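Local coordinates for BH0493 protein (Bacillus halodurans C-125, PDB 2QEE), which probably acts as a zinc-binding hydrolase of the amidohydrolase superfamily, at residues 27-32 with 140-145; 129-134 with 164-169; 311-316 with 344-349. One frame throughout, in Å; residues are numbered along the deposited sequence.

Contact 1: 27-32 with 140-145; sequences MHTHLF and SDVVMT. With ZN (zinc ion), chain T.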
loop_
_atom_site.group_PDB
_atom_site.type_symbol
_atom_site.label_atom_id
_atom_site.label_comp_id
_atom_site.label_asym_id
_atom_site.label_seq_id
_atom_site.Cartn_x
_atom_site.Cartn_y
_atom_site.Cartn_z
ATOM N N MET C 27 16.280 -13.552 -14.882
ATOM C CA MET C 27 17.599 -13.195 -14.305
ATOM C C MET C 27 17.852 -13.593 -12.867
ATOM O O MET C 27 18.875 -13.192 -12.300
ATOM C CB MET C 27 18.035 -11.743 -14.547
ATOM C CG MET C 27 16.982 -10.640 -14.212
ATOM S SD MET C 27 16.642 -10.611 -12.443
ATOM C CE MET C 27 18.173 -9.931 -11.736
ATOM N N HIS C 28 16.930 -14.347 -12.292
ATOM C CA HIS C 28 17.193 -14.963 -10.987
ATOM C C HIS C 28 16.288 -16.177 -10.829
ATOM O O HIS C 28 15.054 -16.011 -10.745
ATOM C CB HIS C 28 16.913 -13.996 -9.811
ATOM C CG HIS C 28 17.073 -14.656 -8.474
ATOM N ND1 HIS C 28 18.267 -15.211 -8.076
ATOM C CD2 HIS C 28 16.186 -14.911 -7.480
ATOM C CE1 HIS C 28 18.123 -15.750 -6.877
ATOM N NE2 HIS C 28 16.866 -15.602 -6.503
ATOM N N THR C 29 16.883 -17.383 -10.800
ATOM C CA THR C 29 16.139 -18.613 -10.583
ATOM C C THR C 29 16.972 -19.486 -9.650
ATOM O O THR C 29 18.121 -19.186 -9.431
ATOM C CB THR C 29 15.885 -19.442 -11.870
ATOM O OG1 THR C 29 17.103 -20.138 -12.267
ATOM C CG2 THR C 29 15.407 -18.561 -13.064
ATOM N N HIS C 30 16.380 -20.604 -9.264
ATOM C CA HIS C 30 17.080 -21.646 -8.486
ATOM C C HIS C 30 17.123 -22.906 -9.332
ATOM O O HIS C 30 16.984 -23.997 -8.817
ATOM C CB HIS C 30 16.317 -21.866 -7.201
ATOM C CG HIS C 30 16.535 -20.757 -6.242
ATOM N ND1 HIS C 30 17.633 -20.698 -5.412
ATOM C CD2 HIS C 30 15.863 -19.598 -6.070
ATOM C CE1 HIS C 30 17.602 -19.566 -4.730
ATOM N NE2 HIS C 30 16.545 -18.879 -5.121
ATOM N N LEU C 31 17.204 -22.742 -10.651
ATOM C CA LEU C 31 17.295 -23.897 -11.542
ATOM C C LEU C 31 18.797 -24.150 -11.891
ATOM O O LEU C 31 19.636 -23.289 -11.699
ATOM C CB LEU C 31 16.532 -23.637 -12.847
ATOM C CG LEU C 31 15.043 -23.351 -12.581
ATOM C CD1 LEU C 31 14.398 -23.037 -13.957
ATOM C CD2 LEU C 31 14.396 -24.557 -11.969
ATOM N N PHE C 32 19.100 -25.347 -12.417
ATOM C CA PHE C 32 20.489 -25.607 -12.860
ATOM C C PHE C 32 20.535 -26.241 -14.263
ATOM O O PHE C 32 19.585 -26.894 -14.657
ATOM C CB PHE C 32 21.179 -26.586 -11.874
ATOM C CG PHE C 32 21.294 -26.047 -10.472
ATOM C CD1 PHE C 32 22.379 -25.270 -10.097
ATOM C CD2 PHE C 32 20.280 -26.311 -9.533
ATOM C CE1 PHE C 32 22.487 -24.745 -8.775
ATOM C CE2 PHE C 32 20.365 -25.774 -8.199
ATOM C CZ PHE C 32 21.460 -24.995 -7.833
ATOM N N SER C 140 14.863 -17.915 -23.134
ATOM C CA SER C 140 16.100 -18.124 -23.905
ATOM C C SER C 140 17.295 -18.280 -22.955
ATOM O O SER C 140 18.325 -18.934 -23.305
ATOM C CB SER C 140 16.328 -16.945 -24.830
ATOM O OG SER C 140 16.585 -15.750 -24.118
ATOM N N ASP C 141 17.215 -17.659 -21.771
ATOM C CA ASP C 141 18.358 -17.596 -20.882
ATOM C C ASP C 141 17.879 -17.688 -19.439
ATOM O O ASP C 141 16.984 -16.931 -19.041
ATOM C CB ASP C 141 19.107 -16.278 -21.058
ATOM C CG ASP C 141 19.777 -16.193 -22.435
ATOM O OD1 ASP C 141 20.939 -16.643 -22.587
ATOM O OD2 ASP C 141 19.132 -15.785 -23.414
ATOM N N VAL C 142 18.538 -18.540 -18.650
ATOM C CA VAL C 142 18.201 -18.737 -17.246
ATOM C C VAL C 142 19.427 -18.365 -16.420
ATOM O O VAL C 142 20.554 -18.876 -16.688
ATOM C CB VAL C 142 17.808 -20.244 -16.997
ATOM C CG1 VAL C 142 17.804 -20.594 -15.501
ATOM C CG2 VAL C 142 16.427 -20.538 -17.602
ATOM N N VAL C 143 19.256 -17.467 -15.440
ATOM C CA VAL C 143 20.344 -17.211 -14.491
ATOM C C VAL C 143 20.121 -18.104 -13.294
ATOM O O VAL C 143 19.029 -18.109 -12.654
ATOM C CB VAL C 143 20.488 -15.747 -14.105
ATOM C CG1 VAL C 143 21.628 -15.575 -13.117
ATOM C CG2 VAL C 143 20.759 -14.855 -15.364
ATOM N N MET C 144 21.180 -18.849 -12.949
ATOM C CA MET C 144 21.124 -19.772 -11.824
ATOM C C MET C 144 21.436 -19.053 -10.522
ATOM O O MET C 144 21.875 -17.871 -10.521
ATOM C CB MET C 144 22.211 -20.886 -12.075
ATOM C CG MET C 144 21.941 -21.682 -13.377
ATOM S SD MET C 144 23.215 -23.053 -13.494
ATOM C CE MET C 144 24.618 -22.070 -13.919
ATOM N N THR C 145 21.315 -19.790 -9.407
ATOM C CA THR C 145 21.864 -19.375 -8.114
ATOM C C THR C 145 22.939 -20.434 -7.704
ATOM O O THR C 145 22.581 -21.577 -7.453
ATOM C CB THR C 145 20.749 -19.356 -7.063
ATOM O OG1 THR C 145 19.855 -18.265 -7.392
ATOM C CG2 THR C 145 21.334 -19.103 -5.691
HETATM ZN ZN ZN T . 15.604 -16.817 -5.129
HETATM O O HOH W 1 20.666 -16.152 -9.149
HETATM O O HOH W 2 20.221 -22.356 -9.162
HETATM O O HOH W 3 15.388 -16.039 -3.521
#
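The two histidines of the HxH metal motif of the amidohydrolase superfamily, H28 and H30, both meet T145 at the zinc site. H28 NE2 binds the zinc at 2.2 Å and H30 NE2 at 2.3 Å. A water and D357 complete the metal shell. T145 carries its hydroxyl beside its own backbone N (chi1 -69°), which brings OG1 over one face of the H30 ring. The same OG1 donates to T29 O at 2.8 Å, tilted out of the carbonyl plane. A water accepts from H28 ND1 (2.8 Å) and donates to T145 OG1, so the second nitrogen of the H28 ring is also bonded, which would limit rotation of the ring.

T29, between the two ligands, is gripped in turn. V143 O accepts from both T29 N (2.9 Å) and T29 OG1 (2.8 Å). The hydroxyl comes from above the carbonyl plane. It also takes the N-H of L31 in a nearly straight bond (166°), forming an ST turn within the HxH segment. Further along, M144 SD makes a Met-aromatic contact with the F32 ring, lying oblique to it at 5.3 Å from the centroid.

Segment 27-32 follows strand 24-26, which runs parallel to strand 139-143. Helix 395-414 covers M27 and V143 through F410, and F167 of strand 167-168 packs on V142 and M144.

Contact 2: 129-134 with 164-169; sequences QVDTVL and DSRFHA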
loop_
_atom_site.group_PDB
_atom_site.type_symbol
_atom_site.label_atom_id
_atom_site.label_comp_id
_atom_site.label_asym_id
_atom_site.label_seq_id
_atom_site.Cartn_x
_atom_site.Cartn_y
_atom_site.Cartn_z
ATOM N N GLN C 129 13.204 -32.482 -20.886
ATOM C CA GLN C 129 12.222 -31.642 -20.168
ATOM C C GLN C 129 12.653 -30.196 -20.206
ATOM O O GLN C 129 11.803 -29.285 -20.337
ATOM C CB GLN C 129 11.941 -32.128 -18.730
ATOM C CG GLN C 129 10.799 -31.347 -18.001
ATOM C CD GLN C 129 9.398 -31.535 -18.634
ATOM O OE1 GLN C 129 9.264 -31.965 -19.795
ATOM N NE2 GLN C 129 8.340 -31.189 -17.866
ATOM N N VAL C 130 13.933 -29.953 -20.019
ATOM C CA VAL C 130 14.468 -28.578 -20.179
ATOM C C VAL C 130 14.105 -28.048 -21.579
ATOM O O VAL C 130 13.599 -26.931 -21.716
ATOM C CB VAL C 130 16.004 -28.499 -19.871
ATOM C CG1 VAL C 130 16.565 -27.180 -20.274
ATOM C CG2 VAL C 130 16.250 -28.719 -18.386
ATOM N N ASP C 131 14.372 -28.822 -22.625
ATOM C CA ASP C 131 13.999 -28.380 -23.977
ATOM C C ASP C 131 12.519 -28.022 -24.082
ATOM O O ASP C 131 12.177 -26.972 -24.597
ATOM C CB ASP C 131 14.369 -29.460 -25.004
ATOM C CG ASP C 131 15.847 -29.503 -25.282
ATOM O OD1 ASP C 131 16.594 -28.604 -24.850
ATOM O OD2 ASP C 131 16.278 -30.454 -25.984
ATOM N N THR C 132 11.653 -28.922 -23.635
ATOM C CA THR C 132 10.224 -28.693 -23.661
ATOM C C THR C 132 9.855 -27.417 -22.890
ATOM O O THR C 132 9.141 -26.548 -23.416
ATOM C CB THR C 132 9.471 -29.874 -23.056
ATOM O OG1 THR C 132 9.794 -31.069 -23.808
ATOM C CG2 THR C 132 7.979 -29.630 -23.148
ATOM N N VAL C 133 10.330 -27.327 -21.643
ATOM C CA VAL C 133 9.884 -26.241 -20.760
ATOM C C VAL C 133 10.374 -24.883 -21.238
ATOM O O VAL C 133 9.585 -23.929 -21.244
ATOM C CB VAL C 133 10.254 -26.517 -19.258
ATOM C CG1 VAL C 133 10.081 -25.231 -18.379
ATOM C CG2 VAL C 133 9.402 -27.597 -18.759
ATOM N N LEU C 134 11.621 -24.762 -21.681
ATOM C CA LEU C 134 12.115 -23.463 -22.119
ATOM C C LEU C 134 11.390 -22.995 -23.396
ATOM O O LEU C 134 11.207 -21.778 -23.607
ATOM C CB LEU C 134 13.629 -23.505 -22.384
ATOM C CG LEU C 134 14.506 -23.769 -21.142
ATOM C CD1 LEU C 134 16.005 -23.562 -21.506
ATOM C CD2 LEU C 134 14.126 -22.859 -20.029
ATOM N N ASP C 164 25.270 -25.481 -19.905
ATOM C CA ASP C 164 25.057 -25.145 -21.324
ATOM C C ASP C 164 24.781 -23.661 -21.520
ATOM O O ASP C 164 24.624 -22.936 -20.523
ATOM C CB ASP C 164 24.103 -26.077 -22.046
ATOM C CG ASP C 164 22.665 -25.805 -21.770
ATOM O OD1 ASP C 164 22.134 -24.721 -22.107
ATOM O OD2 ASP C 164 22.059 -26.749 -21.276
ATOM N N SER C 165 24.773 -23.220 -22.784
ATOM C CA SER C 165 24.910 -21.817 -23.149
ATOM C C SER C 165 23.663 -21.046 -22.703
ATOM O O SER C 165 23.688 -19.818 -22.653
ATOM C CB SER C 165 25.022 -21.693 -24.683
ATOM O OG SER C 165 23.959 -22.403 -25.295
ATOM N N ARG C 166 22.609 -21.790 -22.417
ATOM C CA ARG C 166 21.273 -21.199 -22.015
ATOM C C ARG C 166 21.232 -20.833 -20.534
ATOM O O ARG C 166 20.338 -20.087 -20.095
ATOM C CB ARG C 166 20.143 -22.163 -22.292
ATOM C CG ARG C 166 19.962 -22.503 -23.759
ATOM C CD ARG C 166 18.974 -23.642 -23.963
ATOM N NE ARG C 166 19.398 -24.856 -23.296
ATOM C CZ ARG C 166 18.727 -26.007 -23.327
ATOM N NH1 ARG C 166 17.576 -26.122 -23.995
ATOM N NH2 ARG C 166 19.222 -27.047 -22.675
ATOM N N PHE C 167 22.221 -21.330 -19.780
ATOM C CA PHE C 167 22.261 -21.196 -18.305
ATOM C C PHE C 167 23.459 -20.392 -17.902
ATOM O O PHE C 167 24.604 -20.626 -18.359
ATOM C CB PHE C 167 22.288 -22.570 -17.613
ATOM C CG PHE C 167 21.018 -23.335 -17.742
ATOM C CD1 PHE C 167 20.114 -23.370 -16.656
ATOM C CD2 PHE C 167 20.708 -24.026 -18.903
ATOM C CE1 PHE C 167 18.919 -24.053 -16.731
ATOM C CE2 PHE C 167 19.517 -24.754 -19.017
ATOM C CZ PHE C 167 18.574 -24.742 -17.949
ATOM N N HIS C 168 23.215 -19.404 -17.067
ATOM C CA HIS C 168 24.241 -18.492 -16.675
ATOM C C HIS C 168 24.434 -18.547 -15.171
ATOM O O HIS C 168 23.493 -18.752 -14.430
ATOM C CB HIS C 168 23.943 -17.052 -17.106
ATOM C CG HIS C 168 23.582 -16.940 -18.563
ATOM N ND1 HIS C 168 24.507 -16.608 -19.534
ATOM C CD2 HIS C 168 22.420 -17.178 -19.214
ATOM C CE1 HIS C 168 23.912 -16.603 -20.721
ATOM N NE2 HIS C 168 22.647 -16.960 -20.556
ATOM N N ALA C 169 25.673 -18.391 -14.736
ATOM C CA ALA C 169 25.989 -18.451 -13.287
ATOM C C ALA C 169 25.739 -17.148 -12.560
ATOM O O ALA C 169 25.970 -16.050 -13.092
ATOM C CB ALA C 169 27.484 -18.856 -13.074
HETATM O O HOH W 4 18.517 -29.811 -22.638
#
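R166 reaches across to helix 126-136, and its NH1 donates to D131 OD1 at 2.8 Å in a salt bridge. The nitrogen meets that oxygen nearly in line with the C-O bond. NH1 alone makes the direct bond; the carboxylate and guanidinium planes stand 63° apart. A water ties the same pair together: it donates to D131 OD1 and accepts from R166 NH2.

Two apolar side chains of the helix lie over one face of the guanidinium. V130 CG1 comes to 3.6 Å from R166 NH2. L134 CD1 lies 3.9 Å from R166 NH1. V130 CG1 also meets the F167 ring at its edge, 3.9 Å from F167 CZ. One valine methyl thus touches both a charged group and an aromatic ring.

D164 positions the arginine. The R166 chain bends at chi3 (-60°), turning NE and NH2 back to the carboxylate of D164. This is a side-on grip: NE donates to OD1 at 3.0 Å in a nearly straight bond (168°), and NH2 donates to OD2 at 3.2 Å. D164 OD1 also accepts from the backbone N of R166 in an Asx turn. That turn falls within a type I beta turn from D164 to F167, which leads into strand 167-168. Helix 126-136 here packs beside a parallel sheet in which strand 139-143 neighbours strand 167-168. The two carboxylates would balance the positive charge of the arginine.

Further out, D164 N donates to S33 OG, and the backbone of R166 bonds to V142 on strand 139-143. L134 also rests on V139 and V142 of that strand, and on L364 of helix 363-388. L40 packs against V130.

Contact 3: 311-316 with 344-349; sequences LVVLAR and MEMLGT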
loop_
_atom_site.group_PDB
_atom_site.type_symbol
_atom_site.label_atom_id
_atom_site.label_comp_id
_atom_site.label_asym_id
_atom_site.label_seq_id
_atom_site.Cartn_x
_atom_site.Cartn_y
_atom_site.Cartn_z
ATOM N N LEU C 311 11.493 2.178 -2.962
ATOM C CA LEU C 311 12.532 1.586 -3.833
ATOM C C LEU C 311 12.511 2.177 -5.283
ATOM O O LEU C 311 13.579 2.492 -5.863
ATOM C CB LEU C 311 12.360 0.067 -3.879
ATOM C CG LEU C 311 13.331 -0.693 -4.798
ATOM C CD1 LEU C 311 14.795 -0.501 -4.267
ATOM C CD2 LEU C 311 12.935 -2.128 -4.892
ATOM N N VAL C 312 11.310 2.332 -5.850
ATOM C CA VAL C 312 11.182 3.021 -7.165
ATOM C C VAL C 312 11.720 4.417 -7.081
ATOM O O VAL C 312 12.517 4.849 -7.982
ATOM C CB VAL C 312 9.719 3.088 -7.587
ATOM C CG1 VAL C 312 9.582 3.860 -8.912
ATOM C CG2 VAL C 312 9.206 1.662 -7.708
ATOM N N VAL C 313 11.406 5.155 -6.000
ATOM C CA VAL C 313 11.914 6.536 -5.962
ATOM C C VAL C 313 13.444 6.519 -5.857
ATOM O O VAL C 313 14.135 7.366 -6.453
ATOM C CB VAL C 313 11.328 7.354 -4.771
ATOM C CG1 VAL C 313 11.854 8.818 -4.814
ATOM C CG2 VAL C 313 9.777 7.362 -4.830
ATOM N N LEU C 314 13.990 5.549 -5.146
ATOM C CA LEU C 314 15.456 5.494 -5.017
ATOM C C LEU C 314 16.104 5.233 -6.401
ATOM O O LEU C 314 17.173 5.792 -6.706
ATOM C CB LEU C 314 15.824 4.395 -4.027
ATOM C CG LEU C 314 17.303 4.476 -3.559
ATOM C CD1 LEU C 314 17.699 5.836 -2.958
ATOM C CD2 LEU C 314 17.532 3.352 -2.543
ATOM N N ALA C 315 15.480 4.370 -7.200
ATOM C CA ALA C 315 15.929 4.128 -8.618
ATOM C C ALA C 315 15.905 5.458 -9.421
ATOM O O ALA C 315 16.767 5.716 -10.302
ATOM C CB ALA C 315 15.061 3.104 -9.307
ATOM N N ARG C 316 14.901 6.290 -9.175
ATOM C CA ARG C 316 14.925 7.622 -9.826
ATOM C C ARG C 316 16.170 8.421 -9.457
ATOM O O ARG C 316 16.576 9.279 -10.221
ATOM C CB ARG C 316 13.733 8.482 -9.444
ATOM C CG ARG C 316 12.386 7.947 -9.980
ATOM C CD ARG C 316 11.245 8.942 -9.638
ATOM N NE ARG C 316 11.462 10.330 -10.113
ATOM C CZ ARG C 316 11.160 10.735 -11.348
ATOM N NH1 ARG C 316 10.646 9.887 -12.245
ATOM N NH2 ARG C 316 11.421 11.988 -11.703
ATOM N N MET C 344 6.579 1.656 -13.811
ATOM C CA MET C 344 6.521 2.218 -15.151
ATOM C C MET C 344 6.190 3.690 -15.041
ATOM O O MET C 344 6.683 4.478 -15.820
ATOM C CB MET C 344 5.491 1.502 -15.992
ATOM C CG MET C 344 5.691 1.855 -17.534
ATOM S SD MET C 344 4.837 0.713 -18.605
ATOM C CE MET C 344 5.926 -0.730 -18.455
ATOM N N GLU C 345 5.294 4.058 -14.130
ATOM C CA GLU C 345 4.931 5.519 -14.035
ATOM C C GLU C 345 6.131 6.407 -13.686
ATOM O O GLU C 345 6.240 7.511 -14.187
ATOM C CB GLU C 345 3.749 5.726 -13.020
ATOM C CG GLU C 345 2.450 5.129 -13.693
ATOM C CD GLU C 345 1.257 4.932 -12.765
ATOM O OE1 GLU C 345 1.266 5.402 -11.583
ATOM O OE2 GLU C 345 0.301 4.276 -13.296
ATOM N N MET C 346 7.061 5.905 -12.843
ATOM C CA MET C 346 8.187 6.719 -12.379
ATOM C C MET C 346 9.509 6.441 -13.073
ATOM O O MET C 346 10.471 7.209 -12.905
ATOM C CB MET C 346 8.398 6.515 -10.863
ATOM C CG MET C 346 7.477 7.423 -10.051
ATOM S SD MET C 346 7.742 7.265 -8.287
ATOM C CE MET C 346 6.717 5.812 -8.074
ATOM N N LEU C 347 9.566 5.314 -13.773
ATOM C CA LEU C 347 10.849 4.891 -14.402
ATOM C C LEU C 347 10.718 4.633 -15.897
ATOM O O LEU C 347 11.711 4.289 -16.560
ATOM C CB LEU C 347 11.395 3.618 -13.733
ATOM C CG LEU C 347 11.661 3.714 -12.209
ATOM C CD1 LEU C 347 12.096 2.319 -11.756
ATOM C CD2 LEU C 347 12.744 4.738 -11.919
ATOM N N GLY C 348 9.502 4.718 -16.457
ATOM C CA GLY C 348 9.380 4.406 -17.880
ATOM C C GLY C 348 9.676 2.923 -18.094
ATOM O O GLY C 348 9.093 2.084 -17.470
ATOM N N THR C 349 10.587 2.615 -19.012
ATOM C CA THR C 349 10.987 1.228 -19.227
ATOM C C THR C 349 12.368 0.893 -18.611
ATOM O O THR C 349 12.946 -0.196 -18.925
ATOM C CB THR C 349 11.060 0.892 -20.743
ATOM O OG1 THR C 349 11.985 1.802 -21.339
ATOM C CG2 THR C 349 9.642 1.022 -21.385
#
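A bend at chi3 (55°), after an extended chi2, carries the R316 guanidinium back to the end of helix 333-347. There R316 NH1 donates to M346 O at 2.8 Å. The bond is noticeably bent (137° at the hydrogen), and the nitrogen lies somewhat off the carbonyl plane. The aliphatic part of the arginine is used too: R316 CD lies 3.9 Å from M346 CB.

A separate bend in M346 (chi3 -83°) folds its terminal methyl, CE, back against V312 of helix 308-317. V312 CG1 sits in the hook, 3.5 Å from M346 CB and 3.6 Å from M346 CE. The two side chains cross at about a right angle. M346 SD also touches V313 CG2 at 4.0 Å.

L347 fills the other part of the interface. Its CD2 touches A315 CB at 3.9 Å and R316 CG at 3.8 Å, and its CG meets V312 CG1. The helix stops just beyond, where G348 takes a positive phi.

R316 NH1 also forms a salt bridge with E56 of the second subunit, and its NH2 bonds to Y52 O there. V312, A315 and L347 rest on strand 321-323. This is the packing of neighbouring helices around the strand that links them, as in consecutive beta-alpha units, here with a subunit interface on its outer side.

Contacts 1 and 2 are neighbours, with centres 9 Å apart. They interlock along the chain, since their segments alternate, and both reach the parallel sheet of strands 24-26, 139-143 and 167-168. A probable hydrogen bond from H168 NE2 to D141 OD1 ties the neighbouring strands 139-143 and 167-168 and so links the two contacts. Contact 3 comes later in the chain and lies apart. Its centre is about 25 Å from that of contact 1 and 31 Å from that of contact 2. It joins two helices on the outside of the fold and faces another subunit. The zinc centre of contact 1 and this subunit surface are thus separate regions.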